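Indole-3-acetic acid-amido synthetase GH3.15 (Arabidopsis thaliana, PDB 6E1Q) catalyses the ATP-dependent conjugation of the auxin precursor indole-3-butyric acid, and of the herbicide 2,4-DB, to glutamine. Local coordinates at residues A[92-97]-A[155-160]; A[210-215]-A[289-294]; A[388-393]-A[407-412]; A[476-481]-A[526-531]; A[542-547]-A[561-566]. All coordinates share one frame; numbering follows the deposited sequence.

Contact 1 (A[92-97]-A[155-160]); sequences SVLLTS and NGLMVR
Leu94 pairs with Val159 and Leu95 with Arg160 where strands 92-97 and 158-160 run parallel, their short axes turned 33° against each other. Leu94 is gripped through both its backbone groups: its N donates to Met158 O at 2.9 Å, and its O accepts from Arg160 N. The ladder ends with Thr96 N bonding to Arg160 O at 2.8 Å, a bond in which the donor stands well above the carbonyl plane. Beyond the other end a water takes over, donating to Ser92 O and accepting from Met158 N. Here Ser92 and Val93 both face Leu110 and form a classic beta bulge against strand 105-111. With 105-111 antiparallel on one side and 158-160 parallel on the other, the strand is an inner one of a mixed four-stranded sheet. It carries Ser97, an ATP-binding residue, at its end. Leu94 and Val159 share one face of this sheet, and leucine and valine, wholly apolar, suit these buried positions. Leu157, just ahead of its strand, crosses Leu94 at about a right angle, with Leu157 CD1 4.0 Å from Leu94 CG. Arg160 lies on the face of Leu95. With CG anti to its carbonyl carbon (chi1 -67°) and the chain extended to NE, it reaches back along the strand until NH1 lies 3.7 Å from Val93 CG1. Met158 CG lies 3.5 Å above one face of that guanidinium, offset toward the rim.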
# COMPACT_ATOMS: atom_id res chain seq x y z
N SER A 92 -7.56 -14.71 16.86
CA SER A 92 -6.24 -15.32 17.00
C SER A 92 -5.10 -14.31 17.01
O SER A 92 -4.04 -14.61 17.57
CB SER A 92 -6.00 -16.35 15.88
OG SER A 92 -6.16 -15.73 14.63
N VAL A 93 -5.29 -13.13 16.41
CA VAL A 93 -4.30 -12.05 16.46
C VAL A 93 -5.04 -10.74 16.29
O VAL A 93 -6.14 -10.70 15.76
CB VAL A 93 -3.20 -12.14 15.36
CG1 VAL A 93 -2.14 -13.15 15.71
CG2 VAL A 93 -3.81 -12.41 13.97
N LEU A 94 -4.42 -9.65 16.75
CA LEU A 94 -4.82 -8.33 16.28
C LEU A 94 -3.84 -7.82 15.24
O LEU A 94 -2.63 -7.92 15.42
CB LEU A 94 -4.95 -7.31 17.41
CG LEU A 94 -5.85 -7.68 18.57
CD1 LEU A 94 -5.72 -6.69 19.71
CD2 LEU A 94 -7.28 -7.73 18.04
N LEU A 95 -4.38 -7.26 14.18
CA LEU A 95 -3.58 -6.75 13.08
C LEU A 95 -3.35 -5.26 13.25
O LEU A 95 -4.31 -4.50 13.45
CB LEU A 95 -4.27 -7.04 11.75
CG LEU A 95 -4.44 -8.51 11.34
CD1 LEU A 95 -5.11 -8.60 9.97
CD2 LEU A 95 -3.13 -9.29 11.33
N THR A 96 -2.09 -4.83 13.21
CA THR A 96 -1.76 -3.41 13.23
C THR A 96 -1.81 -2.88 11.81
O THR A 96 -1.00 -3.27 10.97
CB THR A 96 -0.39 -3.17 13.84
OG1 THR A 96 -0.35 -3.76 15.13
CG2 THR A 96 -0.17 -1.70 13.99
N SER A 97 -2.75 -1.99 11.55
CA SER A 97 -2.98 -1.48 10.21
C SER A 97 -2.23 -0.17 10.01
O SER A 97 -1.89 0.53 10.96
CB SER A 97 -4.48 -1.29 9.98
OG SER A 97 -4.76 -0.32 9.00
N ASN A 155 -3.98 -9.07 27.74
CA ASN A 155 -4.38 -10.45 27.91
C ASN A 155 -3.51 -11.42 27.13
O ASN A 155 -3.73 -12.63 27.20
CB ASN A 155 -5.85 -10.63 27.52
CG ASN A 155 -6.45 -11.90 28.08
OD1 ASN A 155 -6.16 -12.28 29.22
ND2 ASN A 155 -7.30 -12.55 27.30
N GLY A 156 -2.53 -10.92 26.36
CA GLY A 156 -1.55 -11.77 25.73
C GLY A 156 -1.80 -12.07 24.26
O GLY A 156 -1.06 -12.87 23.69
N LEU A 157 -2.81 -11.46 23.65
CA LEU A 157 -3.02 -11.60 22.22
C LEU A 157 -1.86 -10.99 21.46
O LEU A 157 -1.46 -9.86 21.75
CB LEU A 157 -4.32 -10.91 21.81
CG LEU A 157 -5.50 -11.74 21.32
CD1 LEU A 157 -6.66 -10.82 20.90
CD2 LEU A 157 -5.07 -12.66 20.20
N MET A 158 -1.35 -11.70 20.45
CA MET A 158 -0.27 -11.14 19.64
C MET A 158 -0.81 -10.05 18.73
O MET A 158 -1.96 -10.08 18.28
CB MET A 158 0.42 -12.21 18.80
CG MET A 158 1.40 -13.12 19.56
SD MET A 158 2.65 -12.28 20.59
CE MET A 158 3.71 -11.55 19.33
N VAL A 159 0.04 -9.07 18.46
CA VAL A 159 -0.28 -7.94 17.60
C VAL A 159 0.71 -7.94 16.44
O VAL A 159 1.91 -7.80 16.67
CB VAL A 159 -0.21 -6.63 18.39
CG1 VAL A 159 -0.55 -5.53 17.52
CG2 VAL A 159 -1.17 -6.66 19.56
N ARG A 160 0.22 -8.08 15.22
CA ARG A 160 1.12 -8.26 14.07
C ARG A 160 0.53 -7.57 12.86
O ARG A 160 -0.64 -7.20 12.84
CB ARG A 160 1.33 -9.74 13.73
CG ARG A 160 2.08 -10.53 14.76
CD ARG A 160 2.22 -11.96 14.29
NE ARG A 160 3.07 -12.70 15.21
CZ ARG A 160 2.67 -13.77 15.88
NH1 ARG A 160 1.43 -14.22 15.72
NH2 ARG A 160 3.50 -14.39 16.71
O HOH W 1 -2.04 -14.03 19.58

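Contact 2 (A[210-215]-A[289-294]); sequences DNVARL and RLWPKA. With CFA ((2,4-dichlorophenoxy)acetic acid), chain C.
Trp291 and Leu215 both hold CG anti to the carbonyl carbon (chi1 -68° and -52°), and the two side chains meet at about a right angle. Leu215 CD2 comes over one face of the indole, 3.9 Å from Trp291 CD2 and offset toward the rim, while Leu290 CB covers the opposite face. Val212 adds its CB 3.9 Å from Trp291 CD1. Flat and wide, the indole can pack against a beta-branched valine and a leucine of the strand at once, and its NE1 is satisfied by Gly205 O. Strand 212-217 belongs to the N-terminal domain, of the ANL adenylating clan, and a type I beta turn from Trp291 to Ala294 lies beside it after helix 286-290. A water links the two, donating to Val212 O and accepting from Lys293 N, both at 2.8 Å. At the exposed edge Lys293 NZ makes a weak salt bridge to Asp210 OD2 (3.4 Å). Arg214 leaves the backbone away from the turn, and its guanidinium lies at the ligand: a bend at chi3 (96°) puts the carboxylate over one guanidinium face, with NH2 2.8 Å from O1 of (2,4-dichlorophenoxy)acetic acid, while NE bonds Ser141 OG. A leucine in its place would probably leave that carboxylate without its positive neighbour and Ser141 OG without this donor.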
# COMPACT_ATOMS: atom_id res chain seq x y z
N ASP A 210 19.32 -16.20 -9.70
CA ASP A 210 18.96 -17.05 -10.83
C ASP A 210 17.68 -17.84 -10.58
O ASP A 210 17.17 -18.46 -11.52
CB ASP A 210 20.11 -18.00 -11.15
CG ASP A 210 20.00 -18.61 -12.54
OD1 ASP A 210 20.15 -17.87 -13.54
OD2 ASP A 210 19.73 -19.82 -12.63
N ASN A 211 17.12 -17.80 -9.37
CA ASN A 211 15.93 -18.56 -9.01
C ASN A 211 14.71 -17.68 -8.78
O ASN A 211 13.67 -18.18 -8.33
CB ASN A 211 16.19 -19.38 -7.75
CG ASN A 211 17.25 -20.42 -7.96
OD1 ASN A 211 17.29 -21.05 -9.02
ND2 ASN A 211 18.15 -20.56 -6.99
N VAL A 212 14.82 -16.39 -9.09
CA VAL A 212 13.81 -15.40 -8.73
C VAL A 212 12.96 -15.11 -9.97
O VAL A 212 13.47 -14.70 -11.01
CB VAL A 212 14.47 -14.12 -8.19
CG1 VAL A 212 13.45 -12.97 -8.03
CG2 VAL A 212 15.15 -14.41 -6.88
N ALA A 213 11.65 -15.34 -9.85
CA ALA A 213 10.73 -15.10 -10.94
C ALA A 213 9.86 -13.87 -10.73
O ALA A 213 9.16 -13.46 -11.66
CB ALA A 213 9.82 -16.33 -11.16
N ARG A 214 9.92 -13.24 -9.57
CA ARG A 214 9.07 -12.09 -9.32
C ARG A 214 9.65 -11.31 -8.16
O ARG A 214 10.21 -11.90 -7.23
CB ARG A 214 7.62 -12.53 -9.02
CG ARG A 214 6.80 -11.60 -8.13
CD ARG A 214 5.32 -12.05 -8.11
NE ARG A 214 5.03 -12.89 -6.95
CZ ARG A 214 3.82 -13.28 -6.57
NH1 ARG A 214 2.75 -12.91 -7.26
NH2 ARG A 214 3.68 -14.06 -5.51
N LEU A 215 9.53 -9.99 -8.23
CA LEU A 215 9.89 -9.10 -7.15
C LEU A 215 8.62 -8.55 -6.53
O LEU A 215 7.69 -8.18 -7.24
CB LEU A 215 10.75 -7.94 -7.66
CG LEU A 215 12.00 -8.28 -8.49
CD1 LEU A 215 12.63 -6.99 -9.00
CD2 LEU A 215 13.02 -9.09 -7.69
N ARG A 289 18.25 -6.06 -14.45
CA ARG A 289 19.63 -6.52 -14.62
C ARG A 289 20.08 -7.35 -13.43
O ARG A 289 20.82 -8.33 -13.60
CB ARG A 289 20.55 -5.33 -14.87
CG ARG A 289 20.19 -4.64 -16.17
CD ARG A 289 21.21 -3.63 -16.61
NE ARG A 289 21.08 -2.36 -15.91
CZ ARG A 289 21.96 -1.93 -15.01
NH1 ARG A 289 23.02 -2.67 -14.69
NH2 ARG A 289 21.78 -0.75 -14.42
N LEU A 290 19.63 -7.00 -12.22
CA LEU A 290 19.99 -7.78 -11.05
C LEU A 290 19.19 -9.08 -10.96
O LEU A 290 19.72 -10.11 -10.53
CB LEU A 290 19.79 -6.95 -9.79
CG LEU A 290 20.80 -5.81 -9.61
CD1 LEU A 290 20.59 -5.12 -8.29
CD2 LEU A 290 22.23 -6.34 -9.69
N TRP A 291 17.92 -9.05 -11.38
CA TRP A 291 17.06 -10.24 -11.36
C TRP A 291 16.55 -10.47 -12.78
O TRP A 291 15.38 -10.22 -13.09
CB TRP A 291 15.97 -10.07 -10.31
CG TRP A 291 16.58 -10.10 -8.93
CD1 TRP A 291 17.03 -11.21 -8.26
CD2 TRP A 291 16.87 -8.98 -8.08
NE1 TRP A 291 17.57 -10.85 -7.06
CE2 TRP A 291 17.49 -9.49 -6.92
CE3 TRP A 291 16.67 -7.60 -8.19
CZ2 TRP A 291 17.90 -8.67 -5.86
CZ3 TRP A 291 17.08 -6.78 -7.14
CH2 TRP A 291 17.69 -7.31 -5.99
N PRO A 292 17.41 -10.98 -13.68
CA PRO A 292 17.05 -11.07 -15.10
C PRO A 292 16.03 -12.15 -15.42
O PRO A 292 15.47 -12.14 -16.53
CB PRO A 292 18.40 -11.37 -15.78
CG PRO A 292 19.17 -12.10 -14.72
CD PRO A 292 18.80 -11.41 -13.43
N LYS A 293 15.74 -13.06 -14.50
CA LYS A 293 14.65 -14.00 -14.70
C LYS A 293 13.34 -13.57 -14.05
O LYS A 293 12.35 -14.30 -14.14
CB LYS A 293 15.07 -15.38 -14.19
CG LYS A 293 16.18 -15.98 -15.04
CD LYS A 293 16.78 -17.22 -14.39
CE LYS A 293 17.54 -18.06 -15.40
NZ LYS A 293 17.42 -19.50 -15.04
N ALA A 294 13.29 -12.39 -13.42
CA ALA A 294 12.03 -11.94 -12.85
C ALA A 294 11.05 -11.63 -13.97
O ALA A 294 11.43 -11.14 -15.04
CB ALA A 294 12.22 -10.70 -11.96
C1 CFA C . 4.28 -11.00 -4.01
C2 CFA C . 2.81 -10.79 -3.66
C1' CFA C . 3.09 -8.93 -2.19
C2' CFA C . 2.89 -7.59 -1.87
C3' CFA C . 3.42 -7.09 -0.71
C4' CFA C . 4.14 -7.91 0.13
C5' CFA C . 4.34 -9.23 -0.17
CL3 CFA C . 1.98 -6.47 -2.92
C6' CFA C . 3.80 -9.74 -1.33
O1 CFA C . 4.80 -12.13 -3.87
O2 CFA C . 4.96 -10.03 -4.42
O1' CFA C . 2.55 -9.44 -3.37
CL4 CFA C . 4.81 -7.22 1.61
O HOH W 2 15.77 -13.18 -11.70

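Contact 3 (A[388-393]-A[407-412]); sequences GHDYEP and GDVLRA
Tyr391 and Leu410 form the hydrogen-bonded pair of an antiparallel beta hairpin, strands 390-396 and 404-416 of the GH3 central domain, with each backbone N to O bond 2.7 Å long. Their side chains share a face. There Leu410, with CG anti to its carbonyl carbon (chi1 -54°) and CD1 extended, crosses Pro393 at about a right angle, CD1 lying 3.6 Å from Pro393 CG; both also touch Tyr326, an ATP-binding residue. Proline, rigid and without an N-H, suits a place where packing rather than a backbone donor is used. Neighbouring Asp408, itself ATP-binding, bonds Tyr326 OH and forms a salt bridge with Arg427. Glu392 is buried and fully stretched, its CG anti to the backbone N (chi1 173°): OE2 reaches Gly407 N in a weak bond of 2.9 Å, while OE1 pairs with Arg405, so the two oxygens have separate partners, both on strand 404-416. Gly407 has a positive phi that favours glycine. On the other face, Asp390 and Arg411 form the non-hydrogen-bonded pair. Their charged ends do not touch. Arg411 turns at chi3 (62°), and Asp390 OD1 rests against its aliphatic stem, 3.3 Å from Arg411 CG.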
# COMPACT_ATOMS: atom_id res chain seq x y z
N GLY A 388 -19.47 4.23 -13.09
CA GLY A 388 -19.05 5.61 -13.13
C GLY A 388 -19.23 6.38 -11.83
O GLY A 388 -18.70 7.49 -11.72
N HIS A 389 -19.95 5.82 -10.85
CA HIS A 389 -20.19 6.45 -9.56
C HIS A 389 -19.15 6.01 -8.52
O HIS A 389 -18.59 4.91 -8.59
CB HIS A 389 -21.58 6.10 -9.04
CG HIS A 389 -22.71 6.76 -9.78
ND1 HIS A 389 -22.61 7.17 -11.09
CD2 HIS A 389 -23.96 7.09 -9.37
CE1 HIS A 389 -23.75 7.72 -11.47
NE2 HIS A 389 -24.59 7.67 -10.45
N ASP A 390 -18.92 6.88 -7.53
CA ASP A 390 -17.89 6.69 -6.51
C ASP A 390 -18.54 6.10 -5.27
O ASP A 390 -19.66 6.47 -4.91
CB ASP A 390 -17.21 8.02 -6.13
CG ASP A 390 -16.28 8.54 -7.24
OD1 ASP A 390 -16.03 7.82 -8.23
OD2 ASP A 390 -15.78 9.68 -7.12
N TYR A 391 -17.82 5.20 -4.60
CA TYR A 391 -18.37 4.51 -3.45
C TYR A 391 -17.30 4.26 -2.40
O TYR A 391 -16.13 4.07 -2.72
CB TYR A 391 -18.98 3.18 -3.85
CG TYR A 391 -20.16 3.25 -4.79
CD1 TYR A 391 -21.46 3.37 -4.30
CD2 TYR A 391 -19.98 3.13 -6.16
CE1 TYR A 391 -22.56 3.41 -5.17
CE2 TYR A 391 -21.06 3.16 -7.04
CZ TYR A 391 -22.34 3.30 -6.54
OH TYR A 391 -23.40 3.32 -7.42
N GLU A 392 -17.74 4.21 -1.14
CA GLU A 392 -16.90 3.73 -0.06
C GLU A 392 -17.36 2.34 0.36
O GLU A 392 -18.55 2.17 0.68
CB GLU A 392 -16.96 4.69 1.14
CG GLU A 392 -16.22 4.14 2.36
CD GLU A 392 -16.25 5.06 3.58
OE1 GLU A 392 -17.05 6.03 3.63
OE2 GLU A 392 -15.47 4.79 4.51
N PRO A 393 -16.51 1.32 0.38
CA PRO A 393 -16.98 -0.02 0.76
C PRO A 393 -17.38 -0.06 2.23
O PRO A 393 -16.79 0.60 3.09
CB PRO A 393 -15.78 -0.93 0.48
CG PRO A 393 -14.89 -0.13 -0.44
CD PRO A 393 -15.08 1.31 0.01
N GLY A 407 -13.04 3.28 4.52
CA GLY A 407 -12.31 4.52 4.38
C GLY A 407 -11.63 4.74 3.05
O GLY A 407 -10.88 5.71 2.91
N ASP A 408 -11.82 3.84 2.09
CA ASP A 408 -11.40 4.04 0.71
C ASP A 408 -12.59 4.52 -0.11
O ASP A 408 -13.74 4.29 0.24
CB ASP A 408 -10.86 2.76 0.08
CG ASP A 408 -9.65 2.21 0.80
OD1 ASP A 408 -8.87 3.00 1.36
OD2 ASP A 408 -9.50 0.96 0.79
N VAL A 409 -12.28 5.17 -1.23
CA VAL A 409 -13.25 5.54 -2.25
C VAL A 409 -12.87 4.82 -3.53
O VAL A 409 -11.73 4.90 -3.99
CB VAL A 409 -13.32 7.07 -2.46
CG1 VAL A 409 -14.22 7.42 -3.69
CG2 VAL A 409 -13.81 7.77 -1.19
N LEU A 410 -13.81 4.06 -4.06
CA LEU A 410 -13.64 3.30 -5.29
C LEU A 410 -14.62 3.83 -6.34
O LEU A 410 -15.73 4.23 -6.01
CB LEU A 410 -13.91 1.83 -5.04
CG LEU A 410 -13.11 1.19 -3.90
CD1 LEU A 410 -13.52 -0.27 -3.75
CD2 LEU A 410 -11.63 1.31 -4.17
N ARG A 411 -14.21 3.80 -7.61
CA ARG A 411 -15.12 4.08 -8.71
C ARG A 411 -15.46 2.77 -9.42
O ARG A 411 -14.55 2.05 -9.85
CB ARG A 411 -14.55 5.09 -9.71
CG ARG A 411 -15.63 5.63 -10.73
CD ARG A 411 -15.10 6.70 -11.68
NE ARG A 411 -14.03 6.19 -12.53
CZ ARG A 411 -12.73 6.42 -12.32
NH1 ARG A 411 -12.34 7.17 -11.30
NH2 ARG A 411 -11.82 5.88 -13.14
N ALA A 412 -16.75 2.48 -9.54
CA ALA A 412 -17.21 1.31 -10.28
C ALA A 412 -16.95 1.50 -11.77
O ALA A 412 -17.42 2.49 -12.36
CB ALA A 412 -18.69 1.09 -10.01
O HOH W 3 -13.44 8.91 -9.89

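Contact 4 (A[476-481]-A[526-531]); sequences GHYVIY and GPLEIK
Among the side-chain polar bonds, His477 NE2 donates to Glu529 OE1 at 2.8 Å, with the acceptor at the ring edge and ring and carboxylate planes only 17° apart. The histidine CG takes the crowded position between its backbone N and carbonyl carbon (chi1 74°), which swings the ring across to the neighbouring strand; a carboxylate so near would probably favour a protonated ring, though the charge is not seen. Backbone bonds follow a parallel ladder: the backbone N of Glu529 donates to Tyr478 O and its O accepts from Ile480 N, and Lys531 N reaches Ile480 O at 2.9 Å. These strands, 477-485 and 529-533, are the two central ones of a four-stranded mixed sheet in the C-terminal domain, joined by helices 497-510 and 513-522. Apolar contacts differ by face. Leu528 lays CD2 4.1 Å from Ile480 CG1, on the side where helix 497-510 packs on Ile530. On the His477 side, Lys531 runs beside Tyr481 and its CD presses on Val479 CG1 at 3.5 Å, its aliphatic length filling buried space while NZ pairs with Glu571.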
# COMPACT_ATOMS: atom_id res chain seq x y z
N GLY A 476 -3.05 33.31 4.11
CA GLY A 476 -2.51 31.97 4.11
C GLY A 476 -2.36 31.43 2.70
O GLY A 476 -3.04 31.85 1.76
N HIS A 477 -1.44 30.48 2.54
CA HIS A 477 -1.25 29.84 1.24
C HIS A 477 -0.65 28.45 1.42
O HIS A 477 -0.09 28.11 2.47
CB HIS A 477 -0.39 30.69 0.31
CG HIS A 477 1.07 30.70 0.66
ND1 HIS A 477 1.58 31.46 1.69
CD2 HIS A 477 2.12 30.05 0.12
CE1 HIS A 477 2.89 31.28 1.76
NE2 HIS A 477 3.24 30.42 0.82
N TYR A 478 -0.79 27.63 0.38
CA TYR A 478 -0.23 26.29 0.37
C TYR A 478 1.25 26.34 0.02
O TYR A 478 1.69 27.11 -0.83
CB TYR A 478 -0.94 25.41 -0.66
CG TYR A 478 -2.38 25.08 -0.36
CD1 TYR A 478 -3.00 25.51 0.80
CD2 TYR A 478 -3.12 24.33 -1.27
CE1 TYR A 478 -4.33 25.19 1.05
CE2 TYR A 478 -4.43 24.01 -1.02
CZ TYR A 478 -5.04 24.45 0.13
OH TYR A 478 -6.35 24.13 0.36
N VAL A 479 2.01 25.47 0.68
CA VAL A 479 3.40 25.20 0.37
C VAL A 479 3.51 23.74 -0.08
O VAL A 479 3.15 22.84 0.69
CB VAL A 479 4.31 25.45 1.59
CG1 VAL A 479 5.71 24.96 1.30
CG2 VAL A 479 4.31 26.92 1.97
N ILE A 480 4.01 23.51 -1.29
CA ILE A 480 4.30 22.16 -1.78
C ILE A 480 5.81 21.97 -1.87
O ILE A 480 6.50 22.73 -2.56
CB ILE A 480 3.63 21.88 -3.13
CG1 ILE A 480 2.25 22.54 -3.19
CG2 ILE A 480 3.52 20.38 -3.36
CD1 ILE A 480 1.21 21.90 -2.31
N TYR A 481 6.33 20.94 -1.20
CA TYR A 481 7.76 20.60 -1.27
C TYR A 481 7.99 19.58 -2.38
O TYR A 481 7.41 18.49 -2.37
CB TYR A 481 8.26 20.04 0.07
CG TYR A 481 8.10 20.98 1.25
CD1 TYR A 481 9.06 21.93 1.55
CD2 TYR A 481 6.97 20.91 2.06
CE1 TYR A 481 8.91 22.80 2.63
CE2 TYR A 481 6.80 21.77 3.14
CZ TYR A 481 7.78 22.71 3.42
OH TYR A 481 7.59 23.54 4.49
N GLY A 526 -3.70 33.04 -0.57
CA GLY A 526 -2.61 33.63 -1.31
C GLY A 526 -2.04 32.69 -2.36
O GLY A 526 -2.55 31.59 -2.59
N PRO A 527 -0.97 33.12 -3.03
CA PRO A 527 -0.46 32.37 -4.18
C PRO A 527 0.26 31.09 -3.75
O PRO A 527 1.11 31.11 -2.86
CB PRO A 527 0.51 33.35 -4.86
CG PRO A 527 0.22 34.70 -4.20
CD PRO A 527 -0.24 34.39 -2.83
N LEU A 528 -0.08 29.98 -4.41
CA LEU A 528 0.56 28.72 -4.07
C LEU A 528 2.06 28.81 -4.30
O LEU A 528 2.54 29.48 -5.22
CB LEU A 528 -0.02 27.58 -4.90
CG LEU A 528 0.53 26.17 -4.61
CD1 LEU A 528 -0.59 25.15 -4.61
CD2 LEU A 528 1.59 25.78 -5.63
N GLU A 529 2.80 28.11 -3.44
CA GLU A 529 4.25 28.15 -3.43
C GLU A 529 4.79 26.74 -3.56
O GLU A 529 4.34 25.83 -2.86
CB GLU A 529 4.76 28.78 -2.13
CG GLU A 529 6.26 28.78 -1.97
CD GLU A 529 6.71 29.63 -0.79
OE1 GLU A 529 5.85 30.03 0.03
OE2 GLU A 529 7.92 29.91 -0.68
N ILE A 530 5.77 26.56 -4.45
CA ILE A 530 6.51 25.31 -4.54
C ILE A 530 7.93 25.59 -4.07
O ILE A 530 8.58 26.52 -4.57
CB ILE A 530 6.51 24.72 -5.96
CG1 ILE A 530 5.10 24.26 -6.34
CG2 ILE A 530 7.50 23.55 -6.05
CD1 ILE A 530 4.98 23.78 -7.79
N LYS A 531 8.39 24.80 -3.10
CA LYS A 531 9.75 24.86 -2.61
C LYS A 531 10.47 23.59 -3.05
O LYS A 531 10.01 22.48 -2.78
CB LYS A 531 9.79 25.02 -1.09
CG LYS A 531 9.12 26.32 -0.58
CD LYS A 531 8.91 26.32 0.94
CE LYS A 531 9.36 27.62 1.57
NZ LYS A 531 8.42 28.16 2.58
O HOH W 4 -1.99 28.66 -1.98

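Contact 5 (A[542-547]-A[561-566]); sequences MNFFLS and VTNEEA
Asn563 OD1 accepts from two backbone donors, Ala566 N at 3.0 Å and, more weakly, Glu565 N, while the edge of the Phe544 ring comes up to it, CZ at 3.4 Å. Asn563 is thus the N-cap of helix 564-571: with its CG anti to the backbone N (chi1 175°) the amide folds over the first turn, and Ala566 N meets OD1 on a lone pair. Phe544 likewise has CG anti to N (chi1 171°), which sends its ring from helix 537-547 across to the cap, placing one face over Ala566 CA and Glu565 O. Its CE2 lies 3.7 Å from Ala566 CB, and Phe545 CZ touches the same methyl at 3.8 Å. Alanine is small enough for both rings to approach, and Phe544 CD2 stands over the centre of the Phe545 ring. With an alanine here in place of the Phe544 ring, a gap would probably open beside the cap and Phe545 would lose the CD2 packed over its centre. Helices 537-547 and 564-571 are therefore joined here by ring packing, while the polar bonds of Asn563 OD1 are spent on capping the start of helix 564-571.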
# COMPACT_ATOMS: atom_id res chain seq x y z
N MET A 542 11.51 10.63 6.23
CA MET A 542 11.13 9.28 6.59
C MET A 542 11.83 8.82 7.86
O MET A 542 11.19 8.25 8.76
CB MET A 542 11.45 8.33 5.43
CG MET A 542 11.55 6.88 5.86
SD MET A 542 11.33 5.74 4.51
CE MET A 542 13.07 5.67 4.18
N ASN A 543 13.14 9.06 7.95
CA ASN A 543 13.88 8.60 9.13
C ASN A 543 13.42 9.31 10.38
O ASN A 543 13.49 8.76 11.49
CB ASN A 543 15.39 8.80 8.91
CG ASN A 543 15.96 7.83 7.90
OD1 ASN A 543 15.46 6.72 7.73
ND2 ASN A 543 17.04 8.23 7.23
N PHE A 544 12.93 10.54 10.22
CA PHE A 544 12.35 11.26 11.35
C PHE A 544 11.14 10.51 11.90
O PHE A 544 11.03 10.29 13.12
CB PHE A 544 11.97 12.67 10.90
CG PHE A 544 11.17 13.42 11.92
CD1 PHE A 544 11.78 14.00 13.01
CD2 PHE A 544 9.79 13.51 11.78
CE1 PHE A 544 11.03 14.67 13.96
CE2 PHE A 544 9.03 14.18 12.73
CZ PHE A 544 9.65 14.76 13.81
N PHE A 545 10.22 10.09 11.02
CA PHE A 545 9.04 9.37 11.49
C PHE A 545 9.40 7.98 12.02
O PHE A 545 8.82 7.53 13.02
CB PHE A 545 8.00 9.28 10.37
CG PHE A 545 7.36 10.61 10.05
CD1 PHE A 545 6.59 11.28 11.00
CD2 PHE A 545 7.52 11.20 8.80
CE1 PHE A 545 6.00 12.52 10.71
CE2 PHE A 545 6.94 12.43 8.50
CZ PHE A 545 6.18 13.09 9.45
N LEU A 546 10.37 7.30 11.39
CA LEU A 546 10.78 5.97 11.84
C LEU A 546 11.33 6.01 13.25
O LEU A 546 11.03 5.14 14.08
CB LEU A 546 11.83 5.40 10.89
CG LEU A 546 11.44 5.15 9.42
CD1 LEU A 546 12.57 4.38 8.74
CD2 LEU A 546 10.14 4.39 9.34
N SER A 547 12.19 7.00 13.53
CA SER A 547 12.72 7.21 14.87
C SER A 547 11.63 7.47 15.90
O SER A 547 11.88 7.32 17.11
CB SER A 547 13.71 8.36 14.81
OG SER A 547 12.98 9.58 14.93
N VAL A 561 2.10 17.64 5.98
CA VAL A 561 2.77 17.52 7.26
C VAL A 561 2.32 18.66 8.17
O VAL A 561 2.26 19.81 7.73
CB VAL A 561 4.30 17.54 7.10
CG1 VAL A 561 4.96 17.51 8.43
CG2 VAL A 561 4.76 16.34 6.28
N THR A 562 1.98 18.33 9.42
CA THR A 562 1.71 19.32 10.45
C THR A 562 2.68 19.29 11.61
O THR A 562 2.82 20.30 12.30
CB THR A 562 0.30 19.15 11.05
OG1 THR A 562 0.05 17.76 11.31
CG2 THR A 562 -0.76 19.69 10.09
N ASN A 563 3.35 18.16 11.86
CA ASN A 563 4.27 18.06 12.98
C ASN A 563 5.43 19.04 12.81
O ASN A 563 6.07 19.09 11.76
CB ASN A 563 4.80 16.64 13.11
CG ASN A 563 5.84 16.51 14.19
OD1 ASN A 563 7.01 16.86 13.99
ND2 ASN A 563 5.43 16.03 15.37
N GLU A 564 5.69 19.81 13.87
CA GLU A 564 6.62 20.92 13.77
C GLU A 564 8.06 20.46 13.55
O GLU A 564 8.84 21.16 12.91
CB GLU A 564 6.53 21.80 15.03
CG GLU A 564 5.31 22.73 15.07
CD GLU A 564 5.24 23.69 13.89
OE1 GLU A 564 4.12 24.14 13.55
OE2 GLU A 564 6.30 23.99 13.30
N GLU A 565 8.43 19.29 14.09
CA GLU A 565 9.79 18.81 13.85
C GLU A 565 9.96 18.30 12.42
O GLU A 565 11.03 18.45 11.83
CB GLU A 565 10.16 17.73 14.87
CG GLU A 565 10.47 18.22 16.29
CD GLU A 565 9.72 17.42 17.34
OE1 GLU A 565 8.47 17.45 17.34
OE2 GLU A 565 10.38 16.75 18.16
N ALA A 566 8.91 17.73 11.83
CA ALA A 566 9.02 17.35 10.43
C ALA A 566 9.03 18.59 9.52
O ALA A 566 9.79 18.64 8.54
CB ALA A 566 7.90 16.40 10.06

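In the fold
Along the chain the five contacts follow one another in series, each closing before the next opens. Contacts 1 and 2 belong to the N-terminal domain, their centres about 34 Å apart; contact 1 carries an ATP-binding serine and contact 2 the arginine at the bound ligand's carboxylate. Contact 3, a hairpin of the central domain, adds an ATP-binding aspartate, and its nearest atoms come within about 9 Å of contact 1, so residues distant in sequence converge on the nucleotide site. Contacts 4 and 5 share the C-terminal domain, centres about 20 Å apart: strand 529-533 of contact 4 leads directly to helix 537-547 of contact 5. Both lie away from the annotated sites.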